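Local coordinates for protein putative oxidoreductase (Thermus thermophilus, PDB 2ISM) that belongs to the glucose/sorbosone dehydrogenase family of beta-propeller proteins, carries a bound calcium ion and is a putative oxidoreductase, at residues S333-R338 and G344-L349. Sequence-based numbering, arbitrary orientation.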
ATOM      1  N   SER B 333     -13.106   6.241  18.397  1.00 13.26           N
ATOM      2  CA  SER B 333     -13.409   5.931  19.787  1.00 14.32           C
ATOM      3  C   SER B 333     -14.103   7.039  20.560  1.00 15.31           C
ATOM      4  O   SER B 333     -14.168   7.006  21.792  1.00 15.45           O
ATOM      5  CB  SER B 333     -12.146   5.381  20.453  1.00 13.94           C
ATOM      6  OG  SER B 333     -12.427   4.778  21.699  1.00 11.96           O
ATOM      7  N   ASN B 334     -14.622   8.015  19.824  1.00 12.45           N
ATOM      8  CA  ASN B 334     -15.308   9.164  20.408  1.00 13.65           C
ATOM      9  C   ASN B 334     -16.348   8.943  21.494  1.00 14.93           C
ATOM     10  O   ASN B 334     -16.654   9.857  22.261  1.00 18.44           O
ATOM     11  CB  ASN B 334     -15.916   9.988  19.276  1.00 12.24           C
ATOM     12  CG  ASN B 334     -14.887  10.377  18.243  1.00 13.20           C
ATOM     13  OD1 ASN B 334     -15.098  10.222  17.038  1.00 19.58           O
ATOM     14  ND2 ASN B 334     -13.760  10.888  18.711  1.00  8.38           N
ATOM     15  N   ARG B 335     -16.885   7.731  21.565  1.00 12.40           N
ATOM     16  CA  ARG B 335     -17.903   7.423  22.561  1.00 15.36           C
ATOM     17  C   ARG B 335     -17.380   6.612  23.746  1.00 16.06           C
ATOM     18  O   ARG B 335     -18.167   6.046  24.503  1.00 15.96           O
ATOM     19  CB  ARG B 335     -19.063   6.680  21.888  1.00 17.30           C
ATOM     20  CG  ARG B 335     -19.722   7.475  20.767  1.00 14.97           C
ATOM     21  CD  ARG B 335     -20.788   6.667  20.040  1.00 19.51           C
ATOM     22  NE  ARG B 335     -21.880   6.265  20.926  1.00 22.68           N
ATOM     23  CZ  ARG B 335     -22.881   5.472  20.561  1.00 24.81           C
ATOM     24  NH1 ARG B 335     -22.933   4.994  19.324  1.00 19.21           N
ATOM     25  NH2 ARG B 335     -23.830   5.149  21.433  1.00 24.58           N
ATOM     26  N   ASP B 336     -16.062   6.570  23.927  1.00 15.13           N
ATOM     27  CA  ASP B 336     -15.493   5.798  25.030  1.00 14.58           C
ATOM     28  C   ASP B 336     -15.455   6.540  26.365  1.00 16.73           C
ATOM     29  O   ASP B 336     -14.872   6.051  27.332  1.00 13.06           O
ATOM     30  CB  ASP B 336     -14.083   5.297  24.681  1.00 13.50           C
ATOM     31  CG  ASP B 336     -13.075   6.420  24.511  1.00 19.81           C
ATOM     32  OD1 ASP B 336     -13.357   7.566  24.929  1.00 16.30           O
ATOM     33  OD2 ASP B 336     -11.982   6.148  23.969  1.00 18.38           O
ATOM     34  N   GLY B 337     -16.077   7.714  26.414  1.00 16.79           N
ATOM     35  CA  GLY B 337     -16.106   8.482  27.644  1.00 16.11           C
ATOM     36  C   GLY B 337     -15.012   9.526  27.775  1.00 24.30           C
ATOM     37  O   GLY B 337     -15.000  10.295  28.734  1.00 23.66           O
ATOM     38  N   ARG B 338     -14.094   9.561  26.814  1.00 20.66           N
ATOM     39  CA  ARG B 338     -12.998  10.517  26.852  1.00 18.84           C
ATOM     40  C   ARG B 338     -12.974  11.402  25.607  1.00 19.93           C
ATOM     41  O   ARG B 338     -11.956  12.023  25.296  1.00 23.95           O
ATOM     42  CB  ARG B 338     -11.669   9.770  26.978  1.00 20.83           C
ATOM     43  CG  ARG B 338     -11.480   8.999  28.285  1.00 30.28           C
ATOM     44  CD  ARG B 338     -10.398   7.945  28.104  1.00 40.42           C
ATOM     45  NE  ARG B 338      -9.750   7.520  29.344  1.00 46.47           N
ATOM     46  CZ  ARG B 338     -10.318   6.782  30.293  1.00 48.45           C
ATOM     47  NH1 ARG B 338     -11.573   6.369  30.172  1.00 54.90           N
ATOM     48  NH2 ARG B 338      -9.614   6.441  31.364  1.00 50.52           N
ATOM     49  N   GLY B 344     -23.711   9.946  14.280  1.00 28.27           N
ATOM     50  CA  GLY B 344     -23.151   8.833  13.529  1.00 27.51           C
ATOM     51  C   GLY B 344     -21.807   8.377  14.066  1.00 26.86           C
ATOM     52  O   GLY B 344     -21.181   7.476  13.510  1.00 24.36           O
ATOM     53  N   ASP B 345     -21.376   8.975  15.176  1.00 23.93           N
ATOM     54  CA  ASP B 345     -20.084   8.632  15.753  1.00 30.40           C
ATOM     55  C   ASP B 345     -19.695   7.199  16.024  1.00 37.48           C
ATOM     56  O   ASP B 345     -20.519   6.327  16.314  1.00 37.95           O
ATOM     57  CB  ASP B 345     -19.821   9.372  17.048  1.00 24.48           C
ATOM     58  CG  ASP B 345     -18.673  10.326  16.909  1.00 27.59           C
ATOM     59  OD1 ASP B 345     -17.840  10.103  15.998  1.00 31.64           O
ATOM     60  OD2 ASP B 345     -18.589  11.285  17.692  1.00 23.35           O
ATOM     61  N   ASP B 346     -18.383   7.012  15.975  1.00 38.86           N
ATOM     62  CA  ASP B 346     -17.723   5.736  16.096  1.00 27.37           C
ATOM     63  C   ASP B 346     -17.713   4.685  15.025  1.00 23.10           C
ATOM     64  O   ASP B 346     -18.103   3.520  15.184  1.00 17.68           O
ATOM     65  CB  ASP B 346     -18.014   5.067  17.431  1.00 28.95           C
ATOM     66  CG  ASP B 346     -17.195   5.695  18.549  1.00 16.35           C
ATOM     67  OD1 ASP B 346     -16.508   6.693  18.231  1.00 19.94           O
ATOM     68  OD2 ASP B 346     -17.227   5.227  19.706  1.00 17.68           O
ATOM     69  N   ARG B 347     -17.322   5.201  13.876  1.00 15.80           N
ATOM     70  CA  ARG B 347     -17.339   4.496  12.628  1.00 16.65           C
ATOM     71  C   ARG B 347     -16.129   3.642  12.349  1.00 13.95           C
ATOM     72  O   ARG B 347     -15.086   3.747  13.006  1.00 15.14           O
ATOM     73  CB  ARG B 347     -17.317   5.598  11.566  1.00 17.28           C
ATOM     74  CG  ARG B 347     -18.256   6.780  11.780  1.00 28.10           C
ATOM     75  CD  ARG B 347     -17.954   7.861  10.736  1.00 30.03           C
ATOM     76  NE  ARG B 347     -19.084   8.756  10.498  1.00 34.70           N
ATOM     77  CZ  ARG B 347     -19.510   9.679  11.352  1.00 27.96           C
ATOM     78  NH1 ARG B 347     -18.897   9.841  12.515  1.00 26.87           N
ATOM     79  NH2 ARG B 347     -20.558  10.430  11.045  1.00 36.86           N
ATOM     80  N   VAL B 348     -16.298   2.804  11.342  1.00 16.20           N
ATOM     81  CA  VAL B 348     -15.241   1.966  10.833  1.00 11.54           C
ATOM     82  C   VAL B 348     -14.908   2.730   9.555  1.00 14.15           C
ATOM     83  O   VAL B 348     -15.782   2.943   8.715  1.00 16.64           O
ATOM     84  CB  VAL B 348     -15.759   0.572  10.464  1.00 14.65           C
ATOM     85  CG1 VAL B 348     -14.694  -0.181   9.681  1.00 16.77           C
ATOM     86  CG2 VAL B 348     -16.128  -0.195  11.727  1.00 14.11           C
ATOM     87  N   LEU B 349     -13.662   3.170   9.429  1.00 14.49           N
ATOM     88  CA  LEU B 349     -13.243   3.918   8.253  1.00 15.32           C
ATOM     89  C   LEU B 349     -12.304   3.085   7.397  1.00 17.49           C
ATOM     90  O   LEU B 349     -11.514   2.296   7.914  1.00 18.08           O
ATOM     91  CB  LEU B 349     -12.535   5.211   8.675  1.00 14.65           C
ATOM     92  CG  LEU B 349     -13.304   6.140   9.619  1.00 11.45           C
ATOM     93  CD1 LEU B 349     -12.416   7.294  10.035  1.00 10.31           C
ATOM     94  CD2 LEU B 349     -14.565   6.658   8.927  1.00 15.39           C
TER
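Asp346 reaches Arg335 through its first torsion: chi1 of -77° carries the Asp346 carboxylate up to the turn formed by Ser333 to Asp336. There Arg335 N donates to Asp346 OD2 (3.1 Å), reaching it on the syn side but 32° out of the carboxylate plane. In Arg335, chi1 of -59° sets CG beside the backbone N and anti to the carbonyl carbon, which lays CG, next to CB, alongside that same oxygen. The second oxygen of Asp346, OD1, lies 2.8 Å from Asn334 N. A carboxylate suits this place, since its two oxygens can face successive amides at the start of a type I turn; Thr332 OG1 is hydrogen-bonded to OD1, and Val32 N to OD2, so this buried charge is met by several polar groups.

Arg335 contributes its aliphatic part here. Its CB rests 3.2 Å from Asp346 OD2, and CD passes 3.8 Å from Asp345 O, before the bend at chi3 takes NH1 to a weak hydrogen bond with Leu30 O. The long, flexible arginine can thus cover two aspartates with methylenes while its head goes further. Asp345 turns its carboxylate past CB of Asn334, with OD2 3.4 Å from that carbon; OD2 also accepts from Arg342 N.

Within the turn, Asp336 N bonds back to Ser333 O, and Ser333 OG gives its proton to Asp336 OD2 (2.7 Å). Asp336 OD1 takes Arg338 N in an Asx turn, and Gly337 suits the positive phi between them. The contact closes the base of the loop joining antiparallel strands 328-332 and 348-351, neighbours in a four-stranded blade completed by the N-terminal strand 23-27, the ring closure characteristic of beta-propellers.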